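Local atomic coordinates of extracellular ligand-binding receptor (Desulfohalobium retbaense DSM 5692, PDB entry 5ERE), a protein that binds 2-oxo-4-methylpentanoic acid in a leucine-binding-protein-like part and cytosine in a tandem PAS sensor part, and probably serves as an extracellular signalling receptor. Residues 23-28 with 261-266; 169-174 with 194-199; 375-380 with 463-468. All blocks are in the same frame, centred on the assembly; numbering follows the deposited sequence.

Contacts 1 and 2 both join helix to helix within the periplasmic-binding-protein part, and their centres lie about 39 Å apart. Contact 1 packs beside a parallel five-stranded sheet, contact 2 beside the mixed sheet. Both are largely buried and rest on apolar contacts, with no hydrogen bond between their segments. Contact 3 lies in the sensor part, about 44 Å, centre to centre, from each of the others, across the chain's centre. It joins a beta turn to a helix, is only partly buried, and adds a hydrogen bond and a CH-pi contact. No two contacts share a helix or strand. Asn380 belongs to the cytosine pocket, but the touching side chains of contact 3 lie away from it.

Contact 1 (23-28 with 261-266); sequences RAVELA and DLCTTL
Cys263 points its side chain at helix 15-32 and meets Val25 and Ala28 there. The sulfur does most of the touching. Cys263 SG lies against the fork of Val25, 3.6 Å from CG2 and 3.9 Å from CG1. Both methyls therefore face the same sulfur. Cys263 SG also sits 3.8 Å from Val25 CA, close against the backbone of that helix. The torsion of Cys263 puts SG opposite its own carbonyl carbon (chi1 -60°), on the side where Val25 lies. Its CB is left to meet Ala28. Here two CB atoms meet at an angle, Cys263 CB to Ala28 CB at 3.6 Å. Both of these side chains leave their backbones toward the partner helix. The Ala28 and Cys263 CA atoms come within 6.2 Å, a close approach that small side chains allow. All three residues are buried, and the contact is apolar. On the sheet side, Val25 also touches Ile38 and Phe40 of strand 37-42. Leu262, next to Cys263, reaches Val90 and Ile92 of strand 88-92. Helices 15-32 and 254-271 thus lie side by side over a parallel sheet, as in the alpha/beta lobe of a type I periplasmic binding protein.

Contact 2 (169-174 with 194-199); sequences AQLATI and AKQARQ
Leu171 is the one side chain of 169-174 that touches 194-199, and its two methyls divide the work. Leu171 CD2 packs on the side chain of Ala197, 3.6 Å from CB. Leu171 CD1 turns to the neighbouring residue and lies 3.7 Å from Gln196 CB. Leu171 CD1 also comes 3.8 Å from the backbone N of Ala197. The fork of the leucine thus sits on the helix surface at the step between these two residues. Its torsions explain this: CG stands opposite the carbonyl carbon (chi1 -78°), and CD1 continues the chain outward in an extended line (chi2 172°). The Gln196 side chain runs across that of Leu171 at about a right angle. Its CB makes the close touch, while Gln196 OE1 stays 4.2 Å from Leu171 CD1. No hydrogen bond joins the two segments.

The next shell is mixed. Ile202 touches Leu171, Ile174 and Ala197, so it bridges the two helices. Arg198 NH1 bonds to the carbonyl oxygens of Ile202 and Ala204, which ties the loop bearing Ile202 to helix 190-199. On the other helix, Gln170 NE2 bonds to the backbone oxygens of Glu159 and Asp166. Within 169-174, Ala169 O accepts from both Thr173 N and Thr173 OG1. The hydroxyl comes from above the carbonyl plane, at 3.1 Å between Thr173 OG1 and Ala169 O. Helices 168-175 and 190-199 flank strand 181-185 along the chain. They are neighbouring helices of consecutive beta-alpha-beta crossovers in the second lobe of this periplasmic-binding-protein fold.

Contact 3 (375-380 with 463-468); sequences NQYAYN and GSIISR. With ACY (acetic acid), chain D.
Arg468 NH2 has two partners: it donates to Tyr377 OH and forms a salt bridge with Glu335. The bond from Arg468 NH2 to Tyr377 OH is 3.0 Å long and fairly straight, at 160°. The hydroxyl lies at the guanidinium edge, near its plane, and NH2 lies at the edge of the phenol ring. The two planes are 33° apart. The groups meet at their edges and do not stack. A bend at chi3 (-58°) brings the guanidinium back over its own helix, with one face above Ser464 O. Over one face of the tyrosine ring, Ile465 CD1 makes a CH-pi contact, 4.1 Å from the Tyr377 ring centroid. Gln376 CG lies over the rim of the opposite face. Ser464 OG approaches Tyr377 CE1 to 3.7 Å, but its hydrogen bond goes to Phe461 O. A leucine in place of Tyr377 would probably leave Arg468 without its hydroxyl partner and Ile465 without the aromatic face. Gly463 N and Phe462 N both hydrogen-bond an acetic acid, probably from the crystallisation liquor. The tyrosine thus joins the turn to helix 461-470 through an apolar ring face and a polar tip, and the Glu335 carboxylate probably steadies the charge of Arg468.

Contact 1 (23-28 with 261-266)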
loop_
_atom_site.group_PDB
_atom_site.type_symbol
_atom_site.label_atom_id
_atom_site.label_comp_id
_atom_site.label_asym_id
_atom_site.label_seq_id
_atom_site.Cartn_x
_atom_site.Cartn_y
_atom_site.Cartn_z
ATOM N N ARG A 23 -24.274 4.995 17.406
ATOM C CA ARG A 23 -23.719 4.758 18.729
ATOM C C ARG A 23 -22.407 5.481 18.989
ATOM O O ARG A 23 -22.221 6.117 20.060
ATOM C CB ARG A 23 -23.521 3.252 18.893
ATOM C CG ARG A 23 -24.818 2.548 19.068
ATOM C CD ARG A 23 -24.620 1.027 19.105
ATOM N NE ARG A 23 -25.860 0.353 19.438
ATOM C CZ ARG A 23 -26.009 -0.970 19.434
ATOM N NH1 ARG A 23 -25.007 -1.755 19.089
ATOM N NH2 ARG A 23 -27.163 -1.503 19.766
ATOM N N ALA A 24 -21.479 5.409 18.025
ATOM C CA ALA A 24 -20.174 5.985 18.263
ATOM C C ALA A 24 -20.249 7.527 18.327
ATOM O O ALA A 24 -19.567 8.154 19.130
ATOM C CB ALA A 24 -19.230 5.547 17.243
ATOM N N VAL A 25 -21.121 8.107 17.508
ATOM C CA VAL A 25 -21.326 9.541 17.447
ATOM C C VAL A 25 -21.915 10.065 18.739
ATOM O O VAL A 25 -21.505 11.119 19.222
ATOM C CB VAL A 25 -22.231 9.899 16.284
ATOM C CG1 VAL A 25 -22.785 11.295 16.412
ATOM C CG2 VAL A 25 -21.438 9.774 15.013
ATOM N N GLU A 26 -22.874 9.332 19.285
ATOM C CA GLU A 26 -23.539 9.765 20.492
ATOM C C GLU A 26 -22.613 9.612 21.667
ATOM O O GLU A 26 -22.586 10.488 22.522
ATOM C CB GLU A 26 -24.835 9.017 20.727
ATOM C CG GLU A 26 -25.828 9.296 19.600
ATOM C CD GLU A 26 -27.247 9.438 20.064
ATOM O OE1 GLU A 26 -27.614 10.568 20.463
ATOM O OE2 GLU A 26 -27.983 8.427 20.010
ATOM N N LEU A 27 -21.825 8.542 21.693
ATOM C CA LEU A 27 -20.849 8.361 22.768
ATOM C C LEU A 27 -19.780 9.487 22.777
ATOM O O LEU A 27 -19.422 10.047 23.829
ATOM C CB LEU A 27 -20.207 6.989 22.625
ATOM C CG LEU A 27 -19.254 6.552 23.726
ATOM C CD1 LEU A 27 -20.009 6.358 25.015
ATOM C CD2 LEU A 27 -18.636 5.259 23.312
ATOM N N ALA A 28 -19.311 9.828 21.581
ATOM C CA ALA A 28 -18.307 10.850 21.348
ATOM C C ALA A 28 -18.786 12.246 21.782
ATOM O O ALA A 28 -18.016 13.044 22.340
ATOM C CB ALA A 28 -17.934 10.859 19.889
ATOM N N ASP A 261 -13.623 9.324 15.576
ATOM C CA ASP A 261 -12.596 10.325 15.248
ATOM C C ASP A 261 -13.153 11.527 14.486
ATOM O O ASP A 261 -12.660 12.666 14.652
ATOM C CB ASP A 261 -11.446 9.736 14.443
ATOM C CG ASP A 261 -10.474 8.942 15.289
ATOM O OD1 ASP A 261 -10.702 8.820 16.514
ATOM O OD2 ASP A 261 -9.480 8.433 14.716
ATOM N N LEU A 262 -14.167 11.311 13.674
ATOM C CA LEU A 262 -14.839 12.435 13.053
ATOM C C LEU A 262 -15.431 13.370 14.096
ATOM O O LEU A 262 -15.278 14.583 13.985
ATOM C CB LEU A 262 -15.954 11.976 12.138
ATOM C CG LEU A 262 -16.904 13.128 11.769
ATOM C CD1 LEU A 262 -16.129 14.158 10.997
ATOM C CD2 LEU A 262 -18.002 12.598 10.943
ATOM N N CYS A 263 -16.151 12.828 15.083
ATOM C CA CYS A 263 -16.759 13.712 16.104
ATOM C C CYS A 263 -15.733 14.425 16.911
ATOM O O CYS A 263 -15.914 15.602 17.228
ATOM C CB CYS A 263 -17.705 12.973 17.046
ATOM S SG CYS A 263 -19.046 12.239 16.169
ATOM N N THR A 264 -14.661 13.732 17.267
ATOM C CA THR A 264 -13.612 14.332 18.104
ATOM C C THR A 264 -13.007 15.553 17.418
ATOM O O THR A 264 -12.866 16.628 18.005
ATOM C CB THR A 264 -12.507 13.278 18.402
ATOM O OG1 THR A 264 -13.049 12.306 19.304
ATOM C CG2 THR A 264 -11.266 13.904 18.993
ATOM N N THR A 265 -12.658 15.379 16.151
ATOM C CA THR A 265 -11.922 16.409 15.454
ATOM C C THR A 265 -12.857 17.530 14.999
ATOM O O THR A 265 -12.470 18.686 15.051
ATOM C CB THR A 265 -11.143 15.812 14.281
ATOM O OG1 THR A 265 -12.045 15.180 13.358
ATOM C CG2 THR A 265 -10.133 14.804 14.835
ATOM N N LEU A 266 -14.078 17.200 14.583
ATOM C CA LEU A 266 -15.034 18.214 14.181
ATOM C C LEU A 266 -15.472 19.077 15.362
ATOM O O LEU A 266 -15.704 20.266 15.203
ATOM C CB LEU A 266 -16.264 17.582 13.528
ATOM C CG LEU A 266 -17.254 18.523 12.836
ATOM C CD1 LEU A 266 -16.582 19.291 11.716
ATOM C CD2 LEU A 266 -18.428 17.712 12.253
#

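Contact 2 (169-174 with 194-199)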
loop_
_atom_site.group_PDB
_atom_site.type_symbol
_atom_site.label_atom_id
_atom_site.label_comp_id
_atom_site.label_asym_id
_atom_site.label_seq_id
_atom_site.Cartn_x
_atom_site.Cartn_y
_atom_site.Cartn_z
ATOM N N ALA A 169 -27.639 -17.740 -8.762
ATOM C CA ALA A 169 -27.160 -17.614 -10.137
ATOM C C ALA A 169 -25.699 -17.212 -10.223
ATOM O O ALA A 169 -24.911 -17.858 -10.924
ATOM C CB ALA A 169 -27.996 -16.599 -10.887
ATOM N N GLN A 170 -25.356 -16.120 -9.538
ATOM C CA GLN A 170 -24.014 -15.568 -9.598
ATOM C C GLN A 170 -23.027 -16.604 -9.128
ATOM O O GLN A 170 -21.949 -16.728 -9.694
ATOM C CB GLN A 170 -23.891 -14.306 -8.729
ATOM C CG GLN A 170 -24.808 -13.187 -9.143
ATOM C CD GLN A 170 -26.170 -13.274 -8.472
ATOM O OE1 GLN A 170 -26.770 -14.358 -8.350
ATOM N NE2 GLN A 170 -26.665 -12.130 -8.025
ATOM N N LEU A 171 -23.412 -17.335 -8.079
ATOM C CA LEU A 171 -22.578 -18.378 -7.501
ATOM C C LEU A 171 -22.477 -19.575 -8.473
ATOM O O LEU A 171 -21.483 -20.301 -8.453
ATOM C CB LEU A 171 -23.147 -18.831 -6.145
ATOM C CG LEU A 171 -22.948 -17.992 -4.870
ATOM C CD1 LEU A 171 -23.776 -18.602 -3.753
ATOM C CD2 LEU A 171 -21.483 -17.886 -4.447
ATOM N N ALA A 172 -23.489 -19.764 -9.324
ATOM C CA ALA A 172 -23.452 -20.852 -10.322
ATOM C C ALA A 172 -22.459 -20.488 -11.415
ATOM O O ALA A 172 -21.545 -21.259 -11.713
ATOM C CB ALA A 172 -24.839 -21.120 -10.913
ATOM N N THR A 173 -22.629 -19.295 -11.983
ATOM C CA THR A 173 -21.647 -18.720 -12.893
ATOM C C THR A 173 -20.241 -18.875 -12.344
ATOM O O THR A 173 -19.314 -19.226 -13.065
ATOM C CB THR A 173 -21.895 -17.226 -13.116
ATOM O OG1 THR A 173 -23.262 -17.008 -13.460
ATOM C CG2 THR A 173 -20.994 -16.673 -14.212
ATOM N N ILE A 174 -20.093 -18.606 -11.055
ATOM C CA ILE A 174 -18.779 -18.532 -10.449
ATOM C C ILE A 174 -18.139 -19.905 -10.285
ATOM O O ILE A 174 -16.949 -20.082 -10.563
ATOM C CB ILE A 174 -18.853 -17.837 -9.071
ATOM C CG1 ILE A 174 -18.913 -16.319 -9.263
ATOM C CG2 ILE A 174 -17.646 -18.233 -8.195
ATOM C CD1 ILE A 174 -19.374 -15.561 -8.017
ATOM N N ALA A 194 -20.738 -16.632 1.957
ATOM C CA ALA A 194 -19.805 -17.713 2.292
ATOM C C ALA A 194 -20.503 -19.071 2.454
ATOM O O ALA A 194 -20.015 -20.080 1.954
ATOM C CB ALA A 194 -19.056 -17.381 3.573
ATOM N N LYS A 195 -21.625 -19.080 3.167
ATOM C CA LYS A 195 -22.361 -20.306 3.468
ATOM C C LYS A 195 -22.810 -20.970 2.183
ATOM O O LYS A 195 -22.500 -22.136 1.927
ATOM C CB LYS A 195 -23.581 -20.009 4.339
ATOM C CG LYS A 195 -24.052 -21.177 5.205
ATOM C CD LYS A 195 -25.568 -21.256 5.326
ATOM C CE LYS A 195 -25.971 -21.922 6.640
ATOM N NZ LYS A 195 -27.431 -22.173 6.745
ATOM N N GLN A 196 -23.547 -20.201 1.387
ATOM C CA GLN A 196 -24.137 -20.698 0.164
ATOM C C GLN A 196 -23.058 -21.134 -0.819
ATOM O O GLN A 196 -23.201 -22.163 -1.483
ATOM C CB GLN A 196 -25.039 -19.629 -0.445
ATOM C CG GLN A 196 -26.223 -19.270 0.453
ATOM C CD GLN A 196 -27.253 -18.376 -0.230
ATOM O OE1 GLN A 196 -27.181 -18.118 -1.429
ATOM N NE2 GLN A 196 -28.232 -17.921 0.538
ATOM N N ALA A 197 -21.968 -20.376 -0.897
ATOM C CA ALA A 197 -20.877 -20.741 -1.798
ATOM C C ALA A 197 -20.239 -22.086 -1.409
ATOM O O ALA A 197 -19.972 -22.921 -2.278
ATOM C CB ALA A 197 -19.826 -19.647 -1.830
ATOM N N ARG A 198 -20.000 -22.300 -0.116
ATOM C CA ARG A 198 -19.427 -23.557 0.348
ATOM C C ARG A 198 -20.432 -24.699 0.140
ATOM O O ARG A 198 -20.043 -25.816 -0.207
ATOM C CB ARG A 198 -19.010 -23.452 1.816
ATOM C CG ARG A 198 -17.784 -22.540 2.061
ATOM C CD ARG A 198 -16.493 -23.268 1.757
ATOM N NE ARG A 198 -15.287 -22.545 2.191
ATOM C CZ ARG A 198 -14.438 -21.923 1.372
ATOM N NH1 ARG A 198 -14.639 -21.892 0.058
ATOM N NH2 ARG A 198 -13.366 -21.328 1.864
ATOM N N GLN A 199 -21.718 -24.408 0.322
ATOM C CA GLN A 199 -22.769 -25.412 0.149
ATOM C C GLN A 199 -22.994 -25.696 -1.335
ATOM O O GLN A 199 -23.513 -26.746 -1.706
ATOM C CB GLN A 199 -24.073 -24.958 0.822
ATOM C CG GLN A 199 -24.089 -25.191 2.352
ATOM C CD GLN A 199 -25.326 -24.629 3.037
ATOM O OE1 GLN A 199 -26.104 -23.883 2.432
ATOM N NE2 GLN A 199 -25.511 -24.976 4.312
#

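Contact 3 (375-380 with 463-468)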
loop_
_atom_site.group_PDB
_atom_site.type_symbol
_atom_site.label_atom_id
_atom_site.label_comp_id
_atom_site.label_asym_id
_atom_site.label_seq_id
_atom_site.Cartn_x
_atom_site.Cartn_y
_atom_site.Cartn_z
ATOM N N ASN A 375 18.814 -0.867 -18.945
ATOM C CA ASN A 375 18.897 -0.859 -17.473
ATOM C C ASN A 375 18.194 0.343 -16.876
ATOM O O ASN A 375 18.764 1.418 -16.712
ATOM C CB ASN A 375 20.364 -0.933 -17.054
ATOM C CG ASN A 375 20.909 -2.349 -17.181
ATOM O OD1 ASN A 375 20.532 -3.206 -16.402
ATOM N ND2 ASN A 375 21.730 -2.616 -18.203
ATOM N N GLN A 376 16.936 0.156 -16.529
ATOM C CA GLN A 376 16.181 1.291 -16.079
ATOM C C GLN A 376 16.675 1.813 -14.723
ATOM O O GLN A 376 16.376 2.942 -14.407
ATOM C CB GLN A 376 14.691 0.959 -16.018
ATOM C CG GLN A 376 14.223 0.306 -14.769
ATOM C CD GLN A 376 12.756 -0.088 -14.844
ATOM O OE1 GLN A 376 12.412 -1.163 -15.330
ATOM N NE2 GLN A 376 11.890 0.791 -14.373
ATOM N N TYR A 377 17.429 1.019 -13.953
ATOM C CA TYR A 377 17.980 1.478 -12.646
ATOM C C TYR A 377 19.423 1.945 -12.733
ATOM O O TYR A 377 20.069 2.189 -11.707
ATOM C CB TYR A 377 17.858 0.361 -11.574
ATOM C CG TYR A 377 16.416 0.072 -11.274
ATOM C CD1 TYR A 377 15.648 0.969 -10.525
ATOM C CD2 TYR A 377 15.785 -1.045 -11.832
ATOM C CE1 TYR A 377 14.307 0.732 -10.275
ATOM C CE2 TYR A 377 14.445 -1.300 -11.582
ATOM C CZ TYR A 377 13.716 -0.423 -10.803
ATOM O OH TYR A 377 12.391 -0.688 -10.586
ATOM N N ALA A 378 19.920 2.109 -13.963
ATOM C CA ALA A 378 21.261 2.657 -14.190
ATOM C C ALA A 378 21.299 4.169 -14.063
ATOM O O ALA A 378 20.376 4.871 -14.429
ATOM C CB ALA A 378 21.777 2.254 -15.570
ATOM N N TYR A 379 22.423 4.634 -13.556
ATOM C CA TYR A 379 22.794 6.014 -13.578
ATOM C C TYR A 379 23.683 6.249 -14.798
ATOM O O TYR A 379 23.497 7.212 -15.523
ATOM C CB TYR A 379 23.526 6.365 -12.292
ATOM C CG TYR A 379 23.943 7.799 -12.226
ATOM C CD1 TYR A 379 23.051 8.770 -11.815
ATOM C CD2 TYR A 379 25.221 8.185 -12.580
ATOM C CE1 TYR A 379 23.426 10.087 -11.715
ATOM C CE2 TYR A 379 25.607 9.521 -12.495
ATOM C CZ TYR A 379 24.702 10.457 -12.050
ATOM O OH TYR A 379 25.069 11.771 -11.972
ATOM N N ASN A 380 24.666 5.368 -15.004
ATOM C CA ASN A 380 25.366 5.329 -16.285
ATOM C C ASN A 380 26.102 4.018 -16.512
ATOM O O ASN A 380 26.082 3.119 -15.669
ATOM C CB ASN A 380 26.329 6.519 -16.445
ATOM C CG ASN A 380 27.502 6.515 -15.464
ATOM O OD1 ASN A 380 27.916 5.494 -14.954
ATOM N ND2 ASN A 380 28.069 7.688 -15.248
ATOM N N GLY A 463 15.851 2.329 -2.354
ATOM C CA GLY A 463 14.668 3.064 -1.952
ATOM C C GLY A 463 13.566 3.070 -2.987
ATOM O O GLY A 463 12.396 2.912 -2.651
ATOM N N SER A 464 13.928 3.273 -4.252
ATOM C CA SER A 464 12.932 3.357 -5.294
ATOM C C SER A 464 12.184 2.006 -5.409
ATOM O O SER A 464 10.987 1.964 -5.669
ATOM C CB SER A 464 13.583 3.746 -6.625
ATOM O OG SER A 464 14.452 2.739 -7.147
ATOM N N ILE A 465 12.870 0.919 -5.130
ATOM C CA ILE A 465 12.227 -0.403 -5.233
ATOM C C ILE A 465 11.469 -0.687 -3.937
ATOM O O ILE A 465 10.272 -0.980 -3.942
ATOM C CB ILE A 465 13.277 -1.465 -5.563
ATOM C CG1 ILE A 465 13.763 -1.237 -6.993
ATOM C CG2 ILE A 465 12.713 -2.921 -5.391
ATOM C CD1 ILE A 465 15.163 -1.682 -7.278
ATOM N N ILE A 466 12.143 -0.502 -2.809
ATOM C CA ILE A 466 11.570 -0.882 -1.530
ATOM C C ILE A 466 10.339 -0.062 -1.128
ATOM O O ILE A 466 9.379 -0.616 -0.625
ATOM C CB ILE A 466 12.643 -0.808 -0.429
ATOM C CG1 ILE A 466 13.628 -1.942 -0.648
ATOM C CG2 ILE A 466 12.025 -0.904 0.927
ATOM C CD1 ILE A 466 14.933 -1.767 0.036
ATOM N N SER A 467 10.366 1.255 -1.312
ATOM C CA SER A 467 9.260 2.081 -0.874
ATOM C C SER A 467 7.935 1.739 -1.587
ATOM O O SER A 467 6.854 1.869 -1.013
ATOM C CB SER A 467 9.604 3.579 -1.081
ATOM O OG SER A 467 9.756 3.846 -2.465
ATOM N N ARG A 468 7.991 1.312 -2.836
ATOM C CA ARG A 468 6.772 0.854 -3.490
ATOM C C ARG A 468 6.226 -0.405 -2.839
ATOM O O ARG A 468 5.016 -0.572 -2.713
ATOM C CB ARG A 468 7.009 0.600 -4.984
ATOM C CG ARG A 468 7.658 1.786 -5.709
ATOM C CD ARG A 468 7.689 1.605 -7.271
ATOM N NE ARG A 468 8.393 0.384 -7.682
ATOM C CZ ARG A 468 9.568 0.321 -8.328
ATOM N NH1 ARG A 468 10.240 1.415 -8.690
ATOM N NH2 ARG A 468 10.077 -0.878 -8.624
HETATM C C ACY D . 19.556 3.589 -2.077
HETATM O O ACY D . 18.314 3.848 -2.045
HETATM O OXT ACY D . 20.080 2.727 -2.819
HETATM C CH3 ACY D . 20.498 4.357 -1.167
#